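Local coordinates for protein carnitinyl-CoA dehydratase (Mycobacterium avium, PDB 3R0O) that probably interconverts carnitinyl-CoA and its unsaturated enoyl-CoA product by removing or adding water, as a carbon-oxygen lyase of the enoyl-CoA hydratase/isomerase family, at residues 14-19 with 41-46; 94-97 with 103-106; 131-136 with 199-204; 159-164 with 236-241. All blocks are in the same frame, centred on the assembly; numbering follows the deposited sequence.

Contact 1. Residues 14-19 with 41-46; sequences RQAAVV and GAVSTA
Val43 reaches Ala16 with one branch because its first torsion, chi1 169°, sends CG1 away from the backbone N and leaves CG2 beside that N, on the side where the N-terminal segment passes. Val43 CG2 then lies 3.7 Å from Ala16 CB. Ala16 CB also touches the preceding residue of the helix: it points end-on at the flank of the Ala42 methyl, CB to CB 3.5 Å, so Ala16 sits against two consecutive residues at the start of helix 41-56. One turn further along, Ala46 CB comes up to Ala17 CB at 3.8 Å. With methyl groups supplying most of the touching atoms, the backbones run close together, and the CA atoms of Ala16 and Val43 are 5.2 Å apart.

The contact joins the outer edge of the main crotonase-fold sheet to helix 41-56, the first helix of the chain. Strand 17-22 is an outermost strand of that sheet in this chain and pairs antiparallel with strand 25-30; Ala16 and Val18 make backbone hydrogen bonds with Asp31 and Thr29. Ala17 also touches Val47 of the helix, which carries the apolar line onward.

Polar groups take care of the helix itself. Gly41 O accepts from Thr45 N at 2.9 Å and from Thr45 OG1 at 3.0 Å, and the two donors reach it from opposite faces of the carbonyl plane. Ser44 OG lies within hydrogen-bonding distance of both Asn40 O and Leu88 O and can share its proton between them, while Asn40 OD1 receives Val43 N.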
loop_
_atom_site.group_PDB
_atom_site.type_symbol
_atom_site.label_atom_id
_atom_site.label_comp_id
_atom_site.label_asym_id
_atom_site.label_seq_id
_atom_site.Cartn_x
_atom_site.Cartn_y
_atom_site.Cartn_z
ATOM N N ARG A 14 -29.603 24.350 19.851
ATOM C CA ARG A 14 -28.561 23.450 20.406
ATOM C C ARG A 14 -27.269 23.520 19.585
ATOM O O ARG A 14 -27.300 23.823 18.388
ATOM C CB ARG A 14 -29.049 21.995 20.435
ATOM N N GLN A 15 -26.145 23.216 20.236
ATOM C CA GLN A 15 -24.839 23.214 19.603
ATOM C C GLN A 15 -24.738 22.064 18.596
ATOM O O GLN A 15 -25.234 20.970 18.858
ATOM C CB GLN A 15 -23.789 23.052 20.681
ATOM C CG GLN A 15 -22.623 23.990 20.578
ATOM C CD GLN A 15 -21.919 24.169 21.922
ATOM O OE1 GLN A 15 -22.174 23.432 22.875
ATOM N NE2 GLN A 15 -21.032 25.160 21.999
ATOM N N ALA A 16 -24.100 22.310 17.452
ATOM C CA ALA A 16 -24.055 21.326 16.370
ATOM C C ALA A 16 -23.035 20.224 16.669
ATOM O O ALA A 16 -23.204 19.089 16.267
ATOM C CB ALA A 16 -23.743 21.998 15.067
ATOM N N ALA A 17 -21.977 20.591 17.377
ATOM C CA ALA A 17 -20.978 19.651 17.873
ATOM C C ALA A 17 -20.467 20.201 19.194
ATOM O O ALA A 17 -20.343 21.421 19.338
ATOM C CB ALA A 17 -19.816 19.488 16.869
ATOM N N VAL A 18 -20.186 19.313 20.146
ATOM C CA VAL A 18 -19.642 19.698 21.457
ATOM C C VAL A 18 -18.223 19.160 21.643
ATOM O O VAL A 18 -17.847 18.162 21.014
ATOM C CB VAL A 18 -20.551 19.226 22.629
ATOM C CG1 VAL A 18 -21.873 19.982 22.609
ATOM C CG2 VAL A 18 -20.813 17.735 22.553
ATOM N N VAL A 19 -17.443 19.832 22.491
ATOM C CA VAL A 19 -16.085 19.418 22.807
ATOM C C VAL A 19 -15.983 19.274 24.312
ATOM O O VAL A 19 -16.568 20.046 25.040
ATOM C CB VAL A 19 -15.042 20.486 22.394
ATOM C CG1 VAL A 19 -13.656 19.878 22.350
ATOM C CG2 VAL A 19 -15.395 21.123 21.071
ATOM N N GLY A 41 -22.856 23.797 7.964
ATOM C CA GLY A 41 -21.845 24.815 8.329
ATOM C C GLY A 41 -21.563 24.896 9.825
ATOM O O GLY A 41 -20.431 25.130 10.242
ATOM N N ALA A 42 -22.592 24.734 10.642
ATOM C CA ALA A 42 -22.419 24.805 12.094
ATOM C C ALA A 42 -21.474 23.699 12.577
ATOM O O ALA A 42 -20.594 23.955 13.405
ATOM C CB ALA A 42 -23.750 24.741 12.816
ATOM N N VAL A 43 -21.633 22.491 12.028
ATOM C CA VAL A 43 -20.749 21.383 12.397
ATOM C C VAL A 43 -19.305 21.695 11.993
ATOM O O VAL A 43 -18.409 21.597 12.830
ATOM C CB VAL A 43 -21.255 20.018 11.840
ATOM C CG1 VAL A 43 -20.181 18.884 11.996
ATOM C CG2 VAL A 43 -22.572 19.612 12.531
ATOM N N SER A 44 -19.100 22.112 10.727
ATOM C CA SER A 44 -17.782 22.411 10.221
ATOM C C SER A 44 -17.134 23.517 11.032
ATOM O O SER A 44 -15.940 23.462 11.282
ATOM C CB SER A 44 -17.825 22.800 8.723
ATOM O OG SER A 44 -18.524 21.820 7.967
ATOM N N THR A 45 -17.914 24.509 11.450
ATOM C CA THR A 45 -17.369 25.571 12.308
ATOM C C THR A 45 -16.877 25.023 13.647
ATOM O O THR A 45 -15.752 25.318 14.088
ATOM C CB THR A 45 -18.407 26.676 12.573
ATOM O OG1 THR A 45 -18.701 27.311 11.336
ATOM C CG2 THR A 45 -17.887 27.725 13.599
ATOM N N ALA A 46 -17.732 24.237 14.286
ATOM C CA ALA A 46 -17.448 23.716 15.601
ATOM C C ALA A 46 -16.270 22.714 15.553
ATOM O O ALA A 46 -15.311 22.820 16.327
ATOM C CB ALA A 46 -18.722 23.092 16.205
#

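Contact 2. Residues 94-97 with 103-106; sequences PEWG and HHFI. With EDO (1,2-ethanediol), chain D.
His103 N donates to Trp96 O over 2.9 Å, with an N-H...O angle of 150°, and the donor stands well above the carbonyl plane. This bond closes a loop within the long crossing between helix 79-83 and strand 110-114 of the crotonase fold, drawing the short 3-10 turn at 94-96 against the irregular segment 103-106. Beside it, Trp96 CA comes within 3.4 Å of His103 O in a CH...O contact.

Next to this backbone link the two aromatic side chains lie flat on each other. His104 has CG anti to the backbone N (chi1 -172°), which turns its imidazole over the indole of Trp96. The five-membered indole ring and the imidazole are stacked face to face, centroids 3.5 Å apart and planes inclined by 13°. His104 CE1 hangs 3.2 Å above the indole plane, over its centre, whereas Trp96 CD2 lies toward the rim of the imidazole.

Both imidazole nitrogens have fixed partners: ND1 bonds to Gly100 O inside the loop, and NE2 to Glu52 OE2 on helix 41-56. Those two acceptors hold the rotation of the ring and probably favour a protonated imidazole, which could strengthen its attraction to the indole. Trp96 in addition stacks with His93 and meets His90 edge to face. The neighbouring His103 ring sends its far end away from the turn, to stack with Trp239. Elsewhere on the segment, a 1,2-ethanediol, probably from the crystallisation liquor and bonded also to Thr110 OG1, donates from O1 to His104 O at 2.9 Å.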
loop_
_atom_site.group_PDB
_atom_site.type_symbol
_atom_site.label_atom_id
_atom_site.label_comp_id
_atom_site.label_asym_id
_atom_site.label_seq_id
_atom_site.Cartn_x
_atom_site.Cartn_y
_atom_site.Cartn_z
ATOM N N PRO A 94 -12.323 27.648 4.467
ATOM C CA PRO A 94 -12.884 26.645 3.597
ATOM C C PRO A 94 -11.815 25.617 3.163
ATOM O O PRO A 94 -12.164 24.475 2.857
ATOM C CB PRO A 94 -13.438 27.463 2.416
ATOM C CG PRO A 94 -12.638 28.739 2.427
ATOM C CD PRO A 94 -12.454 29.003 3.903
ATOM N N GLU A 95 -10.537 25.999 3.185
ATOM C CA GLU A 95 -9.453 25.082 2.795
ATOM C C GLU A 95 -9.340 23.831 3.662
ATOM O O GLU A 95 -8.734 22.841 3.210
ATOM C CB GLU A 95 -8.099 25.777 2.748
ATOM C CG GLU A 95 -7.514 26.162 4.090
ATOM C CD GLU A 95 -8.069 27.477 4.599
ATOM O OE1 GLU A 95 -9.079 27.947 4.038
ATOM O OE2 GLU A 95 -7.513 28.033 5.571
ATOM N N TRP A 96 -9.895 23.871 4.886
ATOM C CA TRP A 96 -9.983 22.686 5.746
ATOM C C TRP A 96 -10.910 21.627 5.165
ATOM O O TRP A 96 -10.889 20.477 5.598
ATOM C CB TRP A 96 -10.403 23.048 7.194
ATOM C CG TRP A 96 -9.355 23.861 7.935
ATOM C CD1 TRP A 96 -8.023 23.981 7.603
ATOM C CD2 TRP A 96 -9.546 24.674 9.108
ATOM N NE1 TRP A 96 -7.393 24.822 8.478
ATOM C CE2 TRP A 96 -8.291 25.258 9.417
ATOM C CE3 TRP A 96 -10.649 24.965 9.920
ATOM C CZ2 TRP A 96 -8.102 26.113 10.512
ATOM C CZ3 TRP A 96 -10.472 25.823 11.013
ATOM C CH2 TRP A 96 -9.204 26.383 11.301
ATOM N N GLY A 97 -11.738 22.011 4.195
ATOM C CA GLY A 97 -12.638 21.078 3.507
ATOM C C GLY A 97 -13.804 20.631 4.378
ATOM O O GLY A 97 -14.148 21.274 5.383
ATOM N N HIS A 103 -9.163 18.182 5.434
ATOM C CA HIS A 103 -7.927 18.744 4.887
ATOM C C HIS A 103 -7.391 19.719 5.927
ATOM O O HIS A 103 -7.111 20.879 5.647
ATOM C CB HIS A 103 -8.203 19.407 3.521
ATOM C CG HIS A 103 -6.973 19.843 2.767
ATOM N ND1 HIS A 103 -7.045 20.501 1.562
ATOM C CD2 HIS A 103 -5.652 19.738 3.049
ATOM C CE1 HIS A 103 -5.823 20.770 1.125
ATOM N NE2 HIS A 103 -4.961 20.307 2.005
ATOM N N HIS A 104 -7.283 19.215 7.153
ATOM C CA HIS A 104 -6.961 20.042 8.315
ATOM C C HIS A 104 -5.973 19.230 9.150
ATOM O O HIS A 104 -6.320 18.677 10.192
ATOM C CB HIS A 104 -8.262 20.384 9.078
ATOM C CG HIS A 104 -8.095 21.387 10.190
ATOM N ND1 HIS A 104 -9.175 21.949 10.843
ATOM C CD2 HIS A 104 -6.992 21.929 10.767
ATOM C CE1 HIS A 104 -8.750 22.796 11.765
ATOM N NE2 HIS A 104 -7.431 22.792 11.751
ATOM N N PHE A 105 -4.733 19.126 8.665
ATOM C CA PHE A 105 -3.721 18.346 9.399
ATOM C C PHE A 105 -3.373 18.997 10.760
ATOM O O PHE A 105 -3.204 20.205 10.829
ATOM C CB PHE A 105 -2.459 18.148 8.539
ATOM C CG PHE A 105 -1.402 17.283 9.192
ATOM C CD1 PHE A 105 -1.334 15.923 8.919
ATOM C CD2 PHE A 105 -0.481 17.837 10.071
ATOM C CE1 PHE A 105 -0.363 15.124 9.514
ATOM C CE2 PHE A 105 0.485 17.043 10.677
ATOM C CZ PHE A 105 0.557 15.697 10.387
ATOM N N ILE A 106 -3.308 18.196 11.834
ATOM C CA ILE A 106 -2.774 18.674 13.120
ATOM C C ILE A 106 -1.752 17.676 13.669
ATOM O O ILE A 106 -1.751 16.505 13.285
ATOM C CB ILE A 106 -3.885 18.926 14.169
ATOM C CG1 ILE A 106 -4.633 17.636 14.548
ATOM C CG2 ILE A 106 -4.894 19.954 13.648
ATOM C CD1 ILE A 106 -5.468 17.754 15.849
HETATM C C1 EDO D . -8.102 15.865 11.163
HETATM O O1 EDO D . -6.923 16.380 11.790
HETATM C C2 EDO D . -7.810 14.515 10.520
HETATM O O2 EDO D . -6.955 13.748 11.385
#

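Contact 3. Residues 131-136 with 199-204; sequences LVIACE and VEAALA
Strand 131-135 comes nearest helix 198-210 where the CA atoms of Ile133 and Ala202 are 6.4 Å apart, a separation that a single side chain of the strand can bridge. This is strand-against-helix packing in the core of the crotonase fold: the helix follows strand 191-193, the parallel neighbour of 131-135, and lies back over one face of the sheet.

Ile133 does the bridging. Its CG1 is anti to the carbonyl carbon (chi1 -64°) and the chain is stretched beyond it, so CD1 is carried up to the helix backbone, nearest the carbonyl of Ala201. CD1 meets Ala201 O at 3.3 Å and Ala202 CA at 3.8 Å, a snug fit of a methyl against a peptide group. The other branch, CG2, comes alongside Ala201 CB at 4.1 Å. The two methyl groups of Ile133 thus lie on Ala201 together, and the small alanine side chains are consistent with the close approach of helix and strand.

The surroundings are largely apolar. Ile133 also packs on Val193, on Val198 and on Leu205 of the same helix, with Glu191 touching it as well; Ala201 touches Val193, and Ala202 faces Ile111 and Ala113 of strand 110-114. Backbone hydrogen bonds from Ile133 to Ala112 and Val114 fix the strand within the sheet. At the start of the strand, Leu131 and Val132 pack on Lys166 of the second subunit. The helix is regular where it meets the isoleucine: Leu203 N bonds to Val199 O at 2.9 Å.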
loop_
_atom_site.group_PDB
_atom_site.type_symbol
_atom_site.label_atom_id
_atom_site.label_comp_id
_atom_site.label_asym_id
_atom_site.label_seq_id
_atom_site.Cartn_x
_atom_site.Cartn_y
_atom_site.Cartn_z
ATOM N N LEU A 131 -6.520 6.786 13.290
ATOM C CA LEU A 131 -6.900 5.498 13.821
ATOM C C LEU A 131 -8.438 5.420 13.833
ATOM O O LEU A 131 -9.128 6.452 13.847
ATOM C CB LEU A 131 -6.319 5.368 15.238
ATOM C CG LEU A 131 -4.776 5.456 15.310
ATOM C CD1 LEU A 131 -4.274 5.655 16.725
ATOM C CD2 LEU A 131 -4.146 4.209 14.718
ATOM N N VAL A 132 -8.976 4.207 13.802
ATOM C CA VAL A 132 -10.434 4.036 13.788
ATOM C C VAL A 132 -10.898 2.882 14.659
ATOM O O VAL A 132 -10.373 1.776 14.528
ATOM C CB VAL A 132 -11.004 3.819 12.342
ATOM C CG1 VAL A 132 -12.529 3.617 12.410
ATOM C CG2 VAL A 132 -10.663 4.986 11.429
ATOM N N ILE A 133 -11.891 3.144 15.530
ATOM C CA ILE A 133 -12.603 2.081 16.237
ATOM C C ILE A 133 -14.059 2.152 15.807
ATOM O O ILE A 133 -14.656 3.233 15.781
ATOM C CB ILE A 133 -12.470 2.177 17.781
ATOM C CG1 ILE A 133 -10.995 1.995 18.171
ATOM C CG2 ILE A 133 -13.313 1.074 18.461
ATOM C CD1 ILE A 133 -10.722 2.029 19.648
ATOM N N ALA A 134 -14.603 1.010 15.407
ATOM C CA ALA A 134 -15.998 0.960 14.979
ATOM C C ALA A 134 -16.789 -0.010 15.859
ATOM O O ALA A 134 -16.238 -0.969 16.376
ATOM C CB ALA A 134 -16.111 0.554 13.508
ATOM N N CYS A 135 -18.071 0.258 16.024
ATOM C CA CYS A 135 -18.952 -0.667 16.699
ATOM C C CYS A 135 -19.360 -1.757 15.696
ATOM O O CYS A 135 -19.163 -1.585 14.486
ATOM C CB CYS A 135 -20.166 0.079 17.270
ATOM S SG CYS A 135 -21.188 0.871 16.000
ATOM N N GLU A 136 -19.884 -2.876 16.209
ATOM C CA GLU A 136 -20.272 -4.047 15.420
ATOM C C GLU A 136 -21.136 -3.697 14.231
ATOM O O GLU A 136 -20.908 -4.189 13.119
ATOM C CB GLU A 136 -21.037 -5.047 16.303
ATOM C CG GLU A 136 -20.165 -5.878 17.231
ATOM C CD GLU A 136 -19.322 -6.923 16.498
ATOM O OE1 GLU A 136 -19.713 -7.313 15.374
ATOM O OE2 GLU A 136 -18.277 -7.367 17.037
ATOM N N VAL A 199 -16.920 5.072 22.408
ATOM C CA VAL A 199 -16.215 6.199 23.034
ATOM C C VAL A 199 -15.242 5.719 24.115
ATOM O O VAL A 199 -14.102 6.180 24.139
ATOM C CB VAL A 199 -17.206 7.304 23.526
ATOM C CG1 VAL A 199 -16.524 8.325 24.452
ATOM C CG2 VAL A 199 -17.854 8.005 22.293
ATOM N N GLU A 200 -15.675 4.782 24.963
ATOM C CA GLU A 200 -14.743 4.281 25.972
ATOM C C GLU A 200 -13.609 3.499 25.314
ATOM O O GLU A 200 -12.472 3.652 25.741
ATOM C CB GLU A 200 -15.426 3.503 27.120
ATOM C CG GLU A 200 -16.379 4.365 27.990
ATOM C CD GLU A 200 -15.708 5.550 28.697
ATOM O OE1 GLU A 200 -14.571 5.403 29.218
ATOM O OE2 GLU A 200 -16.344 6.632 28.758
ATOM N N ALA A 201 -13.887 2.742 24.263
ATOM C CA ALA A 201 -12.841 2.005 23.553
ATOM C C ALA A 201 -11.851 2.979 22.899
ATOM O O ALA A 201 -10.639 2.744 22.904
ATOM C CB ALA A 201 -13.450 1.044 22.539
ATOM N N ALA A 202 -12.360 4.095 22.393
ATOM C CA ALA A 202 -11.493 5.080 21.753
ATOM C C ALA A 202 -10.634 5.783 22.777
ATOM O O ALA A 202 -9.444 6.043 22.519
ATOM C CB ALA A 202 -12.306 6.097 20.934
ATOM N N LEU A 203 -11.229 6.125 23.927
ATOM C CA LEU A 203 -10.449 6.715 24.999
ATOM C C LEU A 203 -9.382 5.758 25.481
ATOM O O LEU A 203 -8.269 6.191 25.733
ATOM C CB LEU A 203 -11.307 7.240 26.161
ATOM C CG LEU A 203 -12.262 8.389 25.804
ATOM C CD1 LEU A 203 -13.241 8.635 26.974
ATOM C CD2 LEU A 203 -11.478 9.664 25.457
ATOM N N ALA A 204 -9.704 4.463 25.587
ATOM C CA ALA A 204 -8.698 3.474 25.983
ATOM C C ALA A 204 -7.546 3.428 24.961
ATOM O O ALA A 204 -6.370 3.385 25.341
ATOM C CB ALA A 204 -9.328 2.064 26.243
#

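Contact 4. Residues 159-164 with 236-241; sequences IVEQLP and EPKWER
Glu161 OE2 and Lys238 NZ form a salt bridge 2.8 Å long, and this pair of side-chain ends is the whole of the tight part of the contact. Glu161 stands near the end of helix 155-162 and Lys238 in the first turns of helix 236-250. The two chains come from opposite directions and both are extended beyond CG, the lysine with chi2 to chi4 all near 180°, so each spans nearly its full length to meet the other.

Around that point the two segments stand well apart and bury just 60 Å² between them. Their other faces are packed against different parts of the assembly: Trp239 meets Phe157 edge to face, Leu163 touches Ala168 and Leu171, and Arg241 makes a salt bridge to Asp228 of the third subunit. The other carboxylate oxygen, Glu161 OE1, has a long, weak ion pair with Arg165 of the second subunit.

Glu161 thus has one firm positive partner in its own chain and a weak, distant one on the second subunit. Such company probably keeps the carboxylate ionised, while the partial solvent exposure of both residues should screen the attraction.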
loop_
_atom_site.group_PDB
_atom_site.type_symbol
_atom_site.label_atom_id
_atom_site.label_comp_id
_atom_site.label_asym_id
_atom_site.label_seq_id
_atom_site.Cartn_x
_atom_site.Cartn_y
_atom_site.Cartn_z
ATOM N N ILE A 159 -9.012 6.045 0.075
ATOM C CA ILE A 159 -9.382 4.629 0.157
ATOM C C ILE A 159 -8.390 3.702 -0.568
ATOM O O ILE A 159 -8.087 2.645 -0.035
ATOM C CB ILE A 159 -10.865 4.339 -0.264
ATOM C CG1 ILE A 159 -11.331 2.964 0.249
ATOM C CG2 ILE A 159 -11.053 4.414 -1.782
ATOM C CD1 ILE A 159 -11.535 2.857 1.726
ATOM N N VAL A 160 -7.855 4.107 -1.732
ATOM C CA VAL A 160 -6.913 3.258 -2.485
ATOM C C VAL A 160 -5.579 3.077 -1.745
ATOM O O VAL A 160 -4.813 2.166 -2.039
ATOM C CB VAL A 160 -6.698 3.704 -3.979
ATOM C CG1 VAL A 160 -7.992 3.599 -4.792
ATOM C CG2 VAL A 160 -6.173 5.117 -4.094
ATOM N N GLU A 161 -5.333 3.941 -0.760
ATOM C CA GLU A 161 -4.134 3.848 0.028
ATOM C C GLU A 161 -4.345 3.040 1.291
ATOM O O GLU A 161 -3.375 2.555 1.866
ATOM C CB GLU A 161 -3.689 5.245 0.449
ATOM C CG GLU A 161 -3.222 6.097 -0.700
ATOM C CD GLU A 161 -2.644 7.398 -0.214
ATOM O OE1 GLU A 161 -3.264 7.999 0.697
ATOM O OE2 GLU A 161 -1.591 7.824 -0.757
ATOM N N GLN A 162 -5.599 2.912 1.728
ATOM C CA GLN A 162 -5.891 2.340 3.032
ATOM C C GLN A 162 -6.514 0.941 2.969
ATOM O O GLN A 162 -6.647 0.271 3.989
ATOM C CB GLN A 162 -6.735 3.331 3.849
ATOM C CG GLN A 162 -5.936 4.623 4.182
ATOM C CD GLN A 162 -6.724 5.610 4.996
ATOM O OE1 GLN A 162 -7.458 5.226 5.914
ATOM N NE2 GLN A 162 -6.574 6.900 4.680
ATOM N N LEU A 163 -6.867 0.516 1.754
ATOM C CA LEU A 163 -7.292 -0.843 1.463
ATOM C C LEU A 163 -6.384 -1.351 0.349
ATOM O O LEU A 163 -5.785 -0.534 -0.373
ATOM C CB LEU A 163 -8.768 -0.867 0.989
ATOM C CG LEU A 163 -9.937 -0.798 1.993
ATOM C CD1 LEU A 163 -11.312 -0.719 1.275
ATOM C CD2 LEU A 163 -9.915 -1.995 2.954
ATOM N N PRO A 164 -6.244 -2.685 0.205
ATOM C CA PRO A 164 -5.576 -3.158 -1.017
ATOM C C PRO A 164 -6.258 -2.561 -2.263
ATOM O O PRO A 164 -7.493 -2.421 -2.284
ATOM C CB PRO A 164 -5.800 -4.672 -0.977
ATOM C CG PRO A 164 -5.987 -4.979 0.518
ATOM C CD PRO A 164 -6.751 -3.798 1.034
ATOM N N GLU A 236 -1.607 17.274 -1.995
ATOM C CA GLU A 236 -2.111 18.481 -2.629
ATOM C C GLU A 236 -2.484 18.272 -4.114
ATOM O O GLU A 236 -3.532 18.752 -4.545
ATOM C CB GLU A 236 -1.114 19.651 -2.446
ATOM C CG GLU A 236 -0.983 20.117 -0.989
ATOM C CD GLU A 236 -2.306 20.641 -0.417
ATOM O OE1 GLU A 236 -2.783 21.695 -0.845
ATOM O OE2 GLU A 236 -2.882 19.998 0.461
ATOM N N PRO A 237 -1.653 17.533 -4.904
ATOM C CA PRO A 237 -2.124 17.320 -6.281
ATOM C C PRO A 237 -3.352 16.420 -6.339
ATOM O O PRO A 237 -4.152 16.518 -7.276
ATOM C CB PRO A 237 -0.914 16.663 -6.992
ATOM C CG PRO A 237 0.270 17.035 -6.160
ATOM C CD PRO A 237 -0.264 17.069 -4.732
ATOM N N LYS A 238 -3.532 15.563 -5.346
ATOM C CA LYS A 238 -4.721 14.724 -5.330
ATOM C C LYS A 238 -5.999 15.544 -5.057
ATOM O O LYS A 238 -7.041 15.329 -5.697
ATOM C CB LYS A 238 -4.525 13.573 -4.346
ATOM C CG LYS A 238 -3.246 12.738 -4.669
ATOM C CD LYS A 238 -2.983 11.706 -3.566
ATOM C CE LYS A 238 -1.800 10.794 -3.867
ATOM N NZ LYS A 238 -1.815 9.684 -2.889
ATOM N N TRP A 239 -5.894 16.490 -4.120
ATOM C CA TRP A 239 -6.945 17.485 -3.860
ATOM C C TRP A 239 -7.265 18.274 -5.124
ATOM O O TRP A 239 -8.440 18.389 -5.493
ATOM C CB TRP A 239 -6.574 18.437 -2.701
ATOM C CG TRP A 239 -6.630 17.760 -1.348
ATOM C CD1 TRP A 239 -5.562 17.433 -0.525
ATOM C CD2 TRP A 239 -7.810 17.323 -0.670
ATOM N NE1 TRP A 239 -6.029 16.803 0.616
ATOM C CE2 TRP A 239 -7.402 16.724 0.545
ATOM C CE3 TRP A 239 -9.185 17.367 -0.982
ATOM C CZ2 TRP A 239 -8.320 16.184 1.460
ATOM C CZ3 TRP A 239 -10.094 16.815 -0.091
ATOM C CH2 TRP A 239 -9.660 16.243 1.128
ATOM N N GLU A 240 -6.237 18.798 -5.802
ATOM C CA GLU A 240 -6.467 19.605 -7.017
ATOM C C GLU A 240 -7.201 18.789 -8.092
ATOM O O GLU A 240 -8.191 19.265 -8.665
ATOM C CB GLU A 240 -5.170 20.237 -7.561
ATOM N N ARG A 241 -6.736 17.554 -8.324
ATOM C CA ARG A 241 -7.379 16.631 -9.252
ATOM C C ARG A 241 -8.828 16.366 -8.861
ATOM O O ARG A 241 -9.724 16.384 -9.722
ATOM C CB ARG A 241 -6.599 15.300 -9.366
ATOM C CG ARG A 241 -7.185 14.303 -10.402
ATOM C CD ARG A 241 -6.254 13.100 -10.642
ATOM N NE ARG A 241 -4.955 13.537 -11.133
ATOM C CZ ARG A 241 -3.847 13.640 -10.396
ATOM N NH1 ARG A 241 -3.820 13.249 -9.113
ATOM N NH2 ARG A 241 -2.748 14.104 -10.969
#

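Overall arrangement
Contact 3 is the buried one of the set, contact 1 is partly buried, and contacts 2 and 4 lie at the surface. Contacts 1 and 3 both lay a helix against the six-stranded sheet, one at its outermost strand 17-22 and the other at strand 131-135, with centres about 21 Å apart; both are apolar, contact 1 chiefly of alanine methyls, contact 3 of one isoleucine on alanines. The surface pair works through polar and aromatic groups: a stack with a backbone bond in contact 2, a lone salt bridge in contact 4. These two meet through the His103 ring, which packs on residues of segment 236-241. Contacts 3 and 4 both border the second subunit.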